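Long-range contacts in uncharacterized protein (Bacillus cereus, PDB 5F2H), which is of unknown function but may be a hydrolase of the alpha/beta hydrolase superfamily, carrying an additional helical N-terminal domain: residues Lys128-Ile134 / His197-Ile203; Ile253-Val257 / Glu306-Ile311; Met68-Ile73 / Glu98-Met102; Tyr52-Ala57 / Asp89-Leu93. All coordinates share one frame; numbering follows the deposited sequence.

Overall arrangement
The four contacts fall in two bodies far apart. Contacts 1 and 2 belong to the hydrolase-like domain and reach the same parallel sheet: contact 1 pairs two neighbouring strands, contact 2 lays a helix along a third, and they meet where Ile-203 packs on Ile-308 and Ile-311. Contacts 3 and 4 lie in the helical N-terminal domain, with centres about 58 to 68 Å from the other two; they touch each other through Met-68, Phe-99, Tyr-52 and Leu-93. Contact 2 is largely buried, while the others are buried in part. Backbone bonds dominate contact 1, aromatic packing and a tyrosine-glutamate bond contact 2, a selenomethionine knob contact 3, and one serine bond contact 4.

Contact 1 (Lys128-Ile134 / His197-Ile203); sequences KKEKLFI and HRGESVI
One face of the Phe-133 ring is met by Ile-203 O, 3.7 Å above its plane and toward the rim, and the ring atom CE2 reaches Ile-203 CG2 at 3.7 Å. The two residues are paired in register and therefore share a face of the sheet, where Ile-229 packs against both; chi1 of -172° lays the phenylalanine ring beside its own carbonyl carbon, under Ile-203 O. The second flat group, the His-197 imidazole, has the Glu-130 carboxylate near its edge, an approach whose details are doubtful. It is no hydrogen bond: the ring is held by ND1 on Phe-193 O. Between these ends runs a parallel ladder. Leu-132 N gives a nearly straight bond to Ser-201 O (3.0 Å), Ile-203 N bonds to Leu-132 O (3.2 Å), and Ile-134 N to Ile-203 O (3.0 Å), so Ile-203 brackets Phe-133 with both its amide and its carbonyl. Leu-132 and Val-202 share the other face, where branched apolar side chains suit burial. These are adjacent interior strands of an alpha/beta hydrolase sheet; strand 202-207 holds Gly-206 and leads to Ser-208 and Gly-210, a pattern consistent with the nucleophile elbow of that fold.

Contact 2 (Ile253-Val257 / Glu306-Ile311); sequences IKGYV and EAIKYI
Tyr-256 carries CG anti to its own amide N (chi1 -166°), which swings the ring off the strand and over the helix at Ala-307, while Lys-254 reaches out as a fully extended chain with CG beside its backbone N (chi1 -61°). The methyl of Ala-307 sits over one face of the Tyr-256 ring, CB lying 3.8 Å from the ring centroid in a CH-pi contact; a residue this small lets the flat ring settle close to the helix. At the ring's far edge the phenol OH donates to Glu-306 OE2 at 2.5 Å, and the carboxylate is turned steeply (74°) to the ring. The glutamate thus takes up the one polar atom of an otherwise apolar side chain.

Segment 306-311 of the helix runs almost antiparallel to strand residues 254-257, the axes of these short pieces 8.6 Å apart, as helices do when they cover the parallel sheet of an alpha/beta fold. Ala-307 and Ile-311 also reach Ile-229 on the adjacent strand, so the helix spans more than one strand.

Lys-254 uses its length for two purposes. Its chain slants up from the rim of the Tyr-310 ring, with CB 3.6 Å from CE2 and CD 4.1 Å above one face. Its ammonium passes on to the backbone, where NZ makes a weak bond to Tyr-310 O (3.4 Å) and is held more firmly by Ser-315 OG; any cation-pi attraction to the ring is weak at best. Gly-255 O approaches Tyr-310 CE2 obliquely at 3.8 Å, while the Gly-255 backbone pairs with Glu-283 and Glu-285 on the side away from strand 227-231, where strand 284-289 lies.

Contact 3 (Met68-Ile73 / Glu98-Met102); sequences MKEAII and EFHQM
Selenomethionine Met-102 enters a hollow on helix 61-74 formed by Met-68, Lys-69, Ile-72 and Ile-73, a knob-into-hole arrangement. A bent chain carries its SE and CE into the hole, and a flexible, unbranched residue suits this irregular socket. Its CE touches Lys-69 CG at 3.5 Å and also reaches Ile-73. Nearer the backbone, its CB meets Ile-72 CD1 at 3.6 Å. Its SE lies beside Met-68 CG, the two selenomethionine chains running side by side with opposite headings.

Met-68 has CG anti to its amide N (chi1 -156°), and its extended chain spans the gap to the Phe-99 ring. SE is 4.9 Å from the ring centroid and CE 3.6 Å from CE1, an oblique Met-aromatic contact. At the outer margin the aliphatic part of Lys-69 slants across Glu-98, CE standing 3.8 Å from CG, while the charged ends do not pair directly.

Farther out, Tyr-52 and Leu-93 press on Met-68, His-94 meets Phe-99 with its ring nearly perpendicular, and Arg-109 NH1 bonds to Ile-72 O. The two helices run roughly parallel, at 28°, with local axes 10.7 Å apart, room that the long methionine chains fill. With no hydrogen bond between the segments, the contact rests on dispersion and apolar burial, charge being confined to its rim.

Contact 4 (Tyr52-Ala57 / Asp89-Leu93); sequences YALASA and DLKPL
Tyr-52 offers its ring edge to Leu-90, whose CD2 lies in the ring plane 3.6 Å from CE1. The tyrosine places CG between its backbone N and carbonyl carbon (chi1 68°), bringing the ring close to the leucine; ring and leucine methyls both bury apolar surface against Tyr-83, which packs on the two of them. One helical turn on, Ser-56 turns OG anti to its amide N (chi1 -178°) and donates to Asp-89 O at 2.6 Å, in the carbonyl plane. The small hydroxyl side chain sits against the loop, with Leu-93 CG 3.5 Å from OG and Pro-92 CD 3.7 Å from it. Thus the hydroxyl is bonded to a backbone carbonyl and has leucine and proline carbons beside it. At the next position the methyl of Ala-57 rests against Asp-89 CG (3.7 Å), its smallness letting the two backbones come near. The segment 89-93 holds a local turn through Leu-93 N to Leu-90 O. This is the docking of the loop between helices 81-86 and 97-115 onto helix 44-58, an arrangement consistent with a compact all-helical N-terminal domain related to the TPR families.

Contact 1 (Lys128-Ile134 / His197-Ile203)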
loop_
_atom_site.group_PDB
_atom_site.type_symbol
_atom_site.label_atom_id
_atom_site.label_comp_id
_atom_site.label_asym_id
_atom_site.label_seq_id
_atom_site.Cartn_x
_atom_site.Cartn_y
_atom_site.Cartn_z
ATOM N N LYS B 128 -5.799 -0.380 -4.105
ATOM C CA LYS B 128 -5.561 -0.531 -2.670
ATOM C C LYS B 128 -5.021 -1.913 -2.313
ATOM O O LYS B 128 -5.766 -2.861 -2.036
ATOM C CB LYS B 128 -6.761 -0.130 -1.804
ATOM C CG LYS B 128 -6.999 1.370 -1.828
ATOM C CD LYS B 128 -8.042 1.837 -0.827
ATOM C CE LYS B 128 -8.134 3.361 -0.838
ATOM N NZ LYS B 128 -9.102 3.892 0.161
ATOM N N LYS B 129 -3.693 -1.995 -2.336
ATOM C CA LYS B 129 -2.970 -3.220 -2.018
ATOM C C LYS B 129 -3.126 -3.570 -0.539
ATOM O O LYS B 129 -2.275 -3.240 0.279
ATOM C CB LYS B 129 -1.481 -3.061 -2.351
ATOM C CG LYS B 129 -1.148 -2.874 -3.827
ATOM C CD LYS B 129 0.365 -2.877 -4.057
ATOM C CE LYS B 129 0.999 -4.230 -3.726
ATOM N NZ LYS B 129 2.480 -4.242 -3.878
ATOM N N GLU B 130 -4.221 -4.238 -0.213
ATOM C CA GLU B 130 -4.521 -4.649 1.165
ATOM C C GLU B 130 -3.691 -5.876 1.603
ATOM O O GLU B 130 -3.781 -6.947 0.993
ATOM C CB GLU B 130 -6.021 -4.947 1.282
ATOM C CG GLU B 130 -6.470 -6.036 0.312
ATOM C CD GLU B 130 -7.966 -6.254 0.260
ATOM O OE1 GLU B 130 -8.397 -7.314 -0.265
ATOM O OE2 GLU B 130 -8.707 -5.365 0.724
ATOM N N LYS B 131 -2.889 -5.715 2.657
ATOM C CA LYS B 131 -2.042 -6.796 3.181
ATOM C C LYS B 131 -2.675 -7.355 4.459
ATOM O O LYS B 131 -3.299 -6.613 5.216
ATOM C CB LYS B 131 -0.626 -6.268 3.450
ATOM C CG LYS B 131 0.015 -5.659 2.203
ATOM C CD LYS B 131 1.396 -5.018 2.371
ATOM C CE LYS B 131 2.487 -6.020 2.704
ATOM N NZ LYS B 131 3.841 -5.397 2.798
ATOM N N LEU B 132 -2.530 -8.658 4.700
ATOM C CA LEU B 132 -3.119 -9.270 5.890
ATOM C C LEU B 132 -2.107 -9.986 6.726
ATOM O O LEU B 132 -1.175 -10.567 6.207
ATOM C CB LEU B 132 -4.213 -10.271 5.506
ATOM C CG LEU B 132 -4.860 -11.056 6.657
ATOM C CD1 LEU B 132 -5.471 -10.155 7.719
ATOM C CD2 LEU B 132 -5.937 -11.975 6.118
ATOM N N PHE B 133 -2.286 -9.920 8.037
ATOM C CA PHE B 133 -1.404 -10.591 8.965
ATOM C C PHE B 133 -2.299 -11.240 10.013
ATOM O O PHE B 133 -3.115 -10.570 10.638
ATOM C CB PHE B 133 -0.473 -9.620 9.652
ATOM C CG PHE B 133 0.583 -10.289 10.466
ATOM C CD1 PHE B 133 0.252 -10.995 11.605
ATOM C CD2 PHE B 133 1.908 -10.154 10.135
ATOM C CE1 PHE B 133 1.232 -11.579 12.386
ATOM C CE2 PHE B 133 2.895 -10.745 10.894
ATOM C CZ PHE B 133 2.564 -11.445 12.029
ATOM N N ILE B 134 -2.145 -12.542 10.222
ATOM C CA ILE B 134 -2.973 -13.193 11.200
ATOM C C ILE B 134 -2.100 -13.714 12.314
ATOM O O ILE B 134 -1.175 -14.463 12.064
ATOM C CB ILE B 134 -3.724 -14.358 10.594
ATOM C CG1 ILE B 134 -4.355 -13.942 9.282
ATOM C CG2 ILE B 134 -4.755 -14.859 11.575
ATOM C CD1 ILE B 134 -5.148 -15.058 8.619
ATOM N N HIS B 197 -12.704 -9.195 -0.204
ATOM C CA HIS B 197 -11.500 -8.388 -0.365
ATOM C C HIS B 197 -10.592 -8.915 -1.474
ATOM O O HIS B 197 -10.506 -8.348 -2.558
ATOM C CB HIS B 197 -10.688 -8.360 0.937
ATOM C CG HIS B 197 -11.355 -7.643 2.065
ATOM N ND1 HIS B 197 -12.260 -8.255 2.906
ATOM C CD2 HIS B 197 -11.206 -6.381 2.529
ATOM C CE1 HIS B 197 -12.666 -7.388 3.817
ATOM N NE2 HIS B 197 -12.037 -6.244 3.613
ATOM N N ARG B 198 -9.944 -10.033 -1.169
ATOM C CA ARG B 198 -8.981 -10.710 -2.038
ATOM C C ARG B 198 -7.682 -9.908 -2.071
ATOM O O ARG B 198 -7.336 -9.267 -3.063
ATOM C CB ARG B 198 -9.503 -11.014 -3.444
ATOM C CG ARG B 198 -8.535 -11.865 -4.268
ATOM C CD ARG B 198 -8.341 -13.234 -3.617
ATOM N NE ARG B 198 -7.333 -14.075 -4.267
ATOM C CZ ARG B 198 -6.038 -14.110 -3.938
ATOM N NH1 ARG B 198 -5.552 -13.339 -2.970
ATOM N NH2 ARG B 198 -5.214 -14.919 -4.595
ATOM N N GLY B 199 -6.992 -9.937 -0.938
ATOM C CA GLY B 199 -5.726 -9.240 -0.764
ATOM C C GLY B 199 -4.520 -9.874 -1.427
ATOM O O GLY B 199 -4.586 -10.985 -1.971
ATOM N N GLU B 200 -3.414 -9.133 -1.367
ATOM C CA GLU B 200 -2.132 -9.540 -1.938
ATOM C C GLU B 200 -1.283 -10.372 -0.968
ATOM O O GLU B 200 -1.428 -11.596 -0.913
ATOM C CB GLU B 200 -1.335 -8.321 -2.449
ATOM C CG GLU B 200 -1.965 -7.514 -3.585
ATOM C CD GLU B 200 -3.218 -6.731 -3.205
ATOM O OE1 GLU B 200 -3.513 -6.591 -2.002
ATOM O OE2 GLU B 200 -3.890 -6.204 -4.116
ATOM N N SER B 201 -0.425 -9.724 -0.183
ATOM C CA SER B 201 0.445 -10.443 0.744
ATOM C C SER B 201 -0.254 -10.923 2.011
ATOM O O SER B 201 -1.092 -10.213 2.563
ATOM C CB SER B 201 1.637 -9.560 1.133
ATOM O OG SER B 201 2.497 -10.227 2.051
ATOM N N VAL B 202 0.112 -12.124 2.474
ATOM C CA VAL B 202 -0.453 -12.707 3.705
ATOM C C VAL B 202 0.627 -13.428 4.538
ATOM O O VAL B 202 1.310 -14.327 4.055
ATOM C CB VAL B 202 -1.591 -13.689 3.415
ATOM C CG1 VAL B 202 -2.149 -14.251 4.714
ATOM C CG2 VAL B 202 -2.688 -13.005 2.620
ATOM N N ILE B 203 0.779 -13.014 5.787
ATOM C CA ILE B 203 1.750 -13.600 6.690
ATOM C C ILE B 203 0.998 -14.080 7.909
ATOM O O ILE B 203 0.176 -13.331 8.443
ATOM C CB ILE B 203 2.764 -12.535 7.168
ATOM C CG1 ILE B 203 3.528 -11.948 5.976
ATOM C CG2 ILE B 203 3.714 -13.121 8.210
ATOM C CD1 ILE B 203 4.536 -10.874 6.342
#

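Contact 2 (Ile253-Val257 / Glu306-Ile311)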
loop_
_atom_site.group_PDB
_atom_site.type_symbol
_atom_site.label_atom_id
_atom_site.label_comp_id
_atom_site.label_asym_id
_atom_site.label_seq_id
_atom_site.Cartn_x
_atom_site.Cartn_y
_atom_site.Cartn_z
ATOM N N ILE B 253 7.685 -20.589 0.443
ATOM C CA ILE B 253 7.269 -19.801 1.596
ATOM C C ILE B 253 8.474 -19.565 2.501
ATOM O O ILE B 253 9.276 -20.480 2.718
ATOM C CB ILE B 253 6.200 -20.538 2.423
ATOM C CG1 ILE B 253 5.015 -20.947 1.547
ATOM C CG2 ILE B 253 5.755 -19.675 3.594
ATOM C CD1 ILE B 253 3.929 -21.696 2.283
ATOM N N LYS B 254 8.599 -18.348 3.034
ATOM C CA LYS B 254 9.719 -18.000 3.929
ATOM C C LYS B 254 9.282 -18.080 5.390
ATOM O O LYS B 254 8.163 -17.716 5.727
ATOM C CB LYS B 254 10.270 -16.615 3.605
ATOM C CG LYS B 254 10.814 -16.484 2.189
ATOM C CD LYS B 254 11.456 -15.124 1.949
ATOM C CE LYS B 254 11.944 -14.974 0.512
ATOM N NZ LYS B 254 12.593 -13.656 0.256
ATOM N N GLY B 255 10.163 -18.570 6.251
ATOM C CA GLY B 255 9.846 -18.717 7.667
ATOM C C GLY B 255 10.815 -17.995 8.582
ATOM O O GLY B 255 12.026 -17.982 8.349
ATOM N N TYR B 256 10.271 -17.354 9.611
ATOM C CA TYR B 256 11.086 -16.635 10.562
ATOM C C TYR B 256 10.632 -17.229 11.872
ATOM O O TYR B 256 9.465 -17.120 12.230
ATOM C CB TYR B 256 10.798 -15.138 10.501
ATOM C CG TYR B 256 11.832 -14.271 11.209
ATOM C CD1 TYR B 256 11.814 -14.104 12.590
ATOM C CD2 TYR B 256 12.797 -13.579 10.480
ATOM C CE1 TYR B 256 12.745 -13.296 13.225
ATOM C CE2 TYR B 256 13.722 -12.767 11.104
ATOM C CZ TYR B 256 13.690 -12.629 12.475
ATOM O OH TYR B 256 14.626 -11.833 13.088
ATOM N N VAL B 257 11.529 -17.949 12.532
ATOM C CA VAL B 257 11.222 -18.596 13.802
ATOM C C VAL B 257 12.118 -18.025 14.892
ATOM O O VAL B 257 13.314 -17.801 14.676
ATOM C CB VAL B 257 11.435 -20.113 13.706
ATOM C CG1 VAL B 257 11.180 -20.769 15.052
ATOM C CG2 VAL B 257 10.535 -20.689 12.626
ATOM N N GLU B 306 12.223 -6.971 10.919
ATOM C CA GLU B 306 13.110 -7.820 10.102
ATOM C C GLU B 306 12.343 -8.930 9.401
ATOM O O GLU B 306 12.489 -9.147 8.213
ATOM C CB GLU B 306 14.169 -8.559 10.925
ATOM C CG GLU B 306 15.378 -7.803 11.429
ATOM C CD GLU B 306 16.399 -8.768 12.043
ATOM O OE1 GLU B 306 17.541 -8.351 12.350
ATOM O OE2 GLU B 306 16.080 -9.976 12.164
ATOM N N ALA B 307 11.577 -9.672 10.187
ATOM C CA ALA B 307 10.790 -10.786 9.682
ATOM C C ALA B 307 9.994 -10.397 8.453
ATOM O O ALA B 307 10.075 -11.039 7.420
ATOM C CB ALA B 307 9.869 -11.297 10.772
ATOM N N ILE B 308 9.234 -9.322 8.560
ATOM C CA ILE B 308 8.437 -8.875 7.439
ATOM C C ILE B 308 9.326 -8.448 6.274
ATOM O O ILE B 308 9.026 -8.763 5.118
ATOM C CB ILE B 308 7.454 -7.778 7.868
ATOM C CG1 ILE B 308 6.446 -8.382 8.852
ATOM C CG2 ILE B 308 6.720 -7.207 6.659
ATOM C CD1 ILE B 308 5.368 -7.428 9.311
ATOM N N LYS B 309 10.409 -7.731 6.571
ATOM C CA LYS B 309 11.343 -7.298 5.523
ATOM C C LYS B 309 11.771 -8.527 4.778
ATOM O O LYS B 309 11.592 -8.631 3.576
ATOM C CB LYS B 309 12.574 -6.583 6.091
ATOM C CG LYS B 309 12.338 -5.161 6.583
ATOM C CD LYS B 309 13.533 -4.629 7.364
ATOM C CE LYS B 309 14.849 -4.676 6.598
ATOM N NZ LYS B 309 15.965 -4.211 7.468
ATOM N N TYR B 310 12.283 -9.481 5.536
ATOM C CA TYR B 310 12.735 -10.756 5.010
ATOM C C TYR B 310 11.675 -11.451 4.175
ATOM O O TYR B 310 11.887 -11.693 2.992
ATOM C CB TYR B 310 13.144 -11.654 6.176
ATOM C CG TYR B 310 13.502 -13.068 5.807
ATOM C CD1 TYR B 310 14.758 -13.385 5.298
ATOM C CD2 TYR B 310 12.609 -14.106 6.045
ATOM C CE1 TYR B 310 15.094 -14.691 4.987
ATOM C CE2 TYR B 310 12.934 -15.417 5.741
ATOM C CZ TYR B 310 14.174 -15.708 5.211
ATOM O OH TYR B 310 14.488 -17.018 4.909
ATOM N N ILE B 311 10.522 -11.714 4.789
ATOM C CA ILE B 311 9.411 -12.417 4.135
ATOM C C ILE B 311 8.966 -11.886 2.795
ATOM O O ILE B 311 8.996 -12.602 1.798
ATOM C CB ILE B 311 8.174 -12.555 5.060
ATOM C CG1 ILE B 311 8.507 -13.525 6.193
ATOM C CG2 ILE B 311 6.961 -13.089 4.294
ATOM C CD1 ILE B 311 7.389 -13.729 7.184
#

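Contact 3 (Met68-Ile73 / Glu98-Met102)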
loop_
_atom_site.group_PDB
_atom_site.type_symbol
_atom_site.label_atom_id
_atom_site.label_comp_id
_atom_site.label_asym_id
_atom_site.label_seq_id
_atom_site.Cartn_x
_atom_site.Cartn_y
_atom_site.Cartn_z
HETATM N N MSE B 68 -7.764 17.524 -46.632
HETATM C CA MSE B 68 -8.484 18.557 -45.904
HETATM C C MSE B 68 -9.942 18.203 -45.875
HETATM O O MSE B 68 -10.523 18.070 -44.796
HETATM C CB MSE B 68 -8.216 19.894 -46.586
HETATM C CG MSE B 68 -8.417 21.051 -45.628
HETATM SE SE MSE B 68 -7.416 22.626 -46.253
HETATM C CE MSE B 68 -7.742 23.748 -44.669
ATOM N N LYS B 69 -10.542 17.992 -47.046
ATOM C CA LYS B 69 -11.969 17.623 -47.124
ATOM C C LYS B 69 -12.330 16.506 -46.182
ATOM O O LYS B 69 -13.276 16.612 -45.417
ATOM C CB LYS B 69 -12.377 17.163 -48.524
ATOM C CG LYS B 69 -12.421 18.234 -49.594
ATOM C CD LYS B 69 -12.824 17.638 -50.937
ATOM C CE LYS B 69 -12.956 18.718 -52.003
ATOM N NZ LYS B 69 -13.309 18.155 -53.334
ATOM N N GLU B 70 -11.586 15.421 -46.248
ATOM C CA GLU B 70 -11.879 14.296 -45.390
ATOM C C GLU B 70 -11.955 14.744 -43.934
ATOM O O GLU B 70 -13.014 14.682 -43.301
ATOM C CB GLU B 70 -10.833 13.206 -45.587
ATOM C CG GLU B 70 -11.061 11.974 -44.742
ATOM C CD GLU B 70 -10.026 10.893 -45.025
ATOM O OE1 GLU B 70 -9.699 10.704 -46.213
ATOM O OE2 GLU B 70 -9.574 10.197 -44.080
ATOM N N ALA B 71 -10.833 15.242 -43.434
ATOM C CA ALA B 71 -10.714 15.716 -42.062
ATOM C C ALA B 71 -11.865 16.584 -41.589
ATOM O O ALA B 71 -12.475 16.327 -40.551
ATOM C CB ALA B 71 -9.432 16.521 -41.934
ATOM N N ILE B 72 -12.145 17.625 -42.360
ATOM C CA ILE B 72 -13.182 18.569 -42.013
ATOM C C ILE B 72 -14.582 18.151 -42.421
ATOM O O ILE B 72 -15.521 18.286 -41.641
ATOM C CB ILE B 72 -12.862 19.919 -42.634
ATOM C CG1 ILE B 72 -11.478 20.351 -42.167
ATOM C CG2 ILE B 72 -13.915 20.946 -42.232
ATOM C CD1 ILE B 72 -10.968 21.609 -42.824
ATOM N N ILE B 73 -14.733 17.647 -43.635
ATOM C CA ILE B 73 -16.043 17.234 -44.096
ATOM C C ILE B 73 -16.455 15.899 -43.494
ATOM O O ILE B 73 -17.320 15.838 -42.619
ATOM C CB ILE B 73 -16.097 17.115 -45.637
ATOM C CG1 ILE B 73 -15.693 18.436 -46.293
ATOM C CG2 ILE B 73 -17.479 16.674 -46.098
ATOM C CD1 ILE B 73 -16.564 19.609 -45.894
ATOM N N GLU B 98 -13.359 25.306 -52.607
ATOM C CA GLU B 98 -13.606 24.301 -51.580
ATOM C C GLU B 98 -12.844 24.700 -50.329
ATOM O O GLU B 98 -13.269 24.406 -49.218
ATOM C CB GLU B 98 -13.226 22.854 -52.002
ATOM C CG GLU B 98 -14.093 22.138 -53.059
ATOM C CD GLU B 98 -13.947 22.635 -54.492
ATOM O OE1 GLU B 98 -13.036 23.446 -54.787
ATOM O OE2 GLU B 98 -14.726 22.158 -55.350
ATOM N N PHE B 99 -11.710 25.370 -50.516
ATOM C CA PHE B 99 -10.902 25.807 -49.390
ATOM C C PHE B 99 -11.647 26.815 -48.535
ATOM O O PHE B 99 -11.621 26.719 -47.316
ATOM C CB PHE B 99 -9.575 26.396 -49.853
ATOM C CG PHE B 99 -8.708 26.867 -48.725
ATOM C CD1 PHE B 99 -7.871 25.983 -48.070
ATOM C CD2 PHE B 99 -8.726 28.189 -48.320
ATOM C CE1 PHE B 99 -7.067 26.416 -47.030
ATOM C CE2 PHE B 99 -7.935 28.622 -47.273
ATOM C CZ PHE B 99 -7.104 27.738 -46.629
ATOM N N HIS B 100 -12.314 27.778 -49.166
ATOM C CA HIS B 100 -13.060 28.785 -48.404
ATOM C C HIS B 100 -14.199 28.110 -47.660
ATOM O O HIS B 100 -14.540 28.518 -46.555
ATOM C CB HIS B 100 -13.536 29.946 -49.280
ATOM C CG HIS B 100 -12.413 30.665 -49.960
ATOM N ND1 HIS B 100 -12.171 30.555 -51.312
ATOM C CD2 HIS B 100 -11.371 31.367 -49.452
ATOM C CE1 HIS B 100 -11.085 31.239 -51.621
ATOM N NE2 HIS B 100 -10.571 31.728 -50.508
ATOM N N GLN B 101 -14.759 27.060 -48.255
ATOM C CA GLN B 101 -15.829 26.305 -47.624
ATOM C C GLN B 101 -15.369 25.711 -46.301
ATOM O O GLN B 101 -16.105 25.701 -45.306
ATOM C CB GLN B 101 -16.231 25.135 -48.507
ATOM C CG GLN B 101 -17.271 24.225 -47.866
ATOM C CD GLN B 101 -17.546 22.998 -48.699
ATOM O OE1 GLN B 101 -16.911 22.780 -49.732
ATOM N NE2 GLN B 101 -18.470 22.171 -48.237
HETATM N N MSE B 102 -14.168 25.151 -46.312
HETATM C CA MSE B 102 -13.637 24.544 -45.110
HETATM C C MSE B 102 -13.370 25.606 -44.094
HETATM O O MSE B 102 -13.778 25.476 -42.946
HETATM C CB MSE B 102 -12.510 23.598 -45.429
HETATM C CG MSE B 102 -13.225 22.273 -45.675
HETATM SE SE MSE B 102 -12.161 21.293 -46.975
HETATM C CE MSE B 102 -13.717 21.191 -48.193
#

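Contact 4 (Tyr52-Ala57 / Asp89-Leu93)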
loop_
_atom_site.group_PDB
_atom_site.type_symbol
_atom_site.label_atom_id
_atom_site.label_comp_id
_atom_site.label_asym_id
_atom_site.label_seq_id
_atom_site.Cartn_x
_atom_site.Cartn_y
_atom_site.Cartn_z
ATOM N N TYR B 52 -2.169 17.262 -44.680
ATOM C CA TYR B 52 -2.472 18.242 -45.713
ATOM C C TYR B 52 -1.528 19.450 -45.708
ATOM O O TYR B 52 -1.283 20.046 -46.752
ATOM C CB TYR B 52 -3.941 18.674 -45.705
ATOM C CG TYR B 52 -4.410 19.489 -44.524
ATOM C CD1 TYR B 52 -4.131 20.849 -44.444
ATOM C CD2 TYR B 52 -5.237 18.936 -43.556
ATOM C CE1 TYR B 52 -4.595 21.616 -43.381
ATOM C CE2 TYR B 52 -5.726 19.699 -42.509
ATOM C CZ TYR B 52 -5.394 21.034 -42.425
ATOM O OH TYR B 52 -5.834 21.798 -41.374
ATOM N N ALA B 53 -1.003 19.813 -44.550
ATOM C CA ALA B 53 -0.071 20.938 -44.481
ATOM C C ALA B 53 1.189 20.558 -45.261
ATOM O O ALA B 53 1.692 21.338 -46.082
ATOM C CB ALA B 53 0.263 21.262 -43.041
ATOM N N LEU B 54 1.675 19.334 -45.050
ATOM C CA LEU B 54 2.873 18.885 -45.775
ATOM C C LEU B 54 2.600 18.747 -47.268
ATOM O O LEU B 54 3.431 19.135 -48.108
ATOM C CB LEU B 54 3.424 17.616 -45.169
ATOM C CG LEU B 54 3.921 17.808 -43.725
ATOM C CD1 LEU B 54 4.366 16.499 -43.086
ATOM C CD2 LEU B 54 5.064 18.823 -43.667
ATOM N N ALA B 55 1.391 18.295 -47.594
ATOM C CA ALA B 55 0.999 18.132 -48.982
ATOM C C ALA B 55 1.045 19.470 -49.667
ATOM O O ALA B 55 1.727 19.637 -50.681
ATOM C CB ALA B 55 -0.396 17.546 -49.087
ATOM N N SER B 56 0.330 20.439 -49.083
ATOM C CA SER B 56 0.261 21.791 -49.643
ATOM C C SER B 56 1.637 22.423 -49.740
ATOM O O SER B 56 1.993 22.983 -50.767
ATOM C CB SER B 56 -0.670 22.671 -48.832
ATOM O OG SER B 56 -0.766 23.957 -49.423
ATOM N N ALA B 57 2.433 22.284 -48.695
ATOM C CA ALA B 57 3.782 22.844 -48.716
ATOM C C ALA B 57 4.611 22.226 -49.839
ATOM O O ALA B 57 5.227 22.937 -50.624
ATOM C CB ALA B 57 4.456 22.603 -47.392
ATOM N N ASP B 89 2.261 27.539 -45.393
ATOM C CA ASP B 89 2.196 26.271 -46.100
ATOM C C ASP B 89 0.858 26.023 -46.789
ATOM O O ASP B 89 0.784 25.204 -47.713
ATOM C CB ASP B 89 2.520 25.097 -45.160
ATOM C CG ASP B 89 3.977 25.083 -44.702
ATOM O OD1 ASP B 89 4.782 25.931 -45.174
ATOM O OD2 ASP B 89 4.306 24.200 -43.875
ATOM N N LEU B 90 -0.183 26.725 -46.344
ATOM C CA LEU B 90 -1.519 26.571 -46.906
ATOM C C LEU B 90 -1.905 27.596 -47.967
ATOM O O LEU B 90 -2.972 27.485 -48.577
ATOM C CB LEU B 90 -2.543 26.676 -45.779
ATOM C CG LEU B 90 -2.522 25.640 -44.664
ATOM C CD1 LEU B 90 -3.475 26.061 -43.560
ATOM C CD2 LEU B 90 -2.885 24.260 -45.185
ATOM N N LYS B 91 -1.053 28.579 -48.218
ATOM C CA LYS B 91 -1.394 29.608 -49.197
ATOM C C LYS B 91 -1.816 29.052 -50.583
ATOM O O LYS B 91 -2.791 29.521 -51.172
ATOM C CB LYS B 91 -0.273 30.653 -49.316
ATOM C CG LYS B 91 -0.698 31.887 -50.101
ATOM C CD LYS B 91 0.366 32.965 -50.202
ATOM C CE LYS B 91 -0.195 34.174 -50.948
ATOM N NZ LYS B 91 0.780 35.285 -51.121
ATOM N N PRO B 92 -1.116 28.019 -51.082
ATOM C CA PRO B 92 -1.445 27.431 -52.393
ATOM C C PRO B 92 -2.871 26.916 -52.540
ATOM O O PRO B 92 -3.297 26.591 -53.652
ATOM C CB PRO B 92 -0.498 26.246 -52.499
ATOM C CG PRO B 92 0.619 26.579 -51.606
ATOM C CD PRO B 92 0.064 27.380 -50.479
ATOM N N LEU B 93 -3.589 26.843 -51.428
ATOM C CA LEU B 93 -4.956 26.365 -51.417
ATOM C C LEU B 93 -6.015 27.474 -51.545
ATOM O O LEU B 93 -7.152 27.185 -51.922
ATOM C CB LEU B 93 -5.174 25.568 -50.132
ATOM C CG LEU B 93 -4.188 24.397 -49.960
ATOM C CD1 LEU B 93 -4.348 23.731 -48.606
ATOM C CD2 LEU B 93 -4.351 23.363 -51.059
#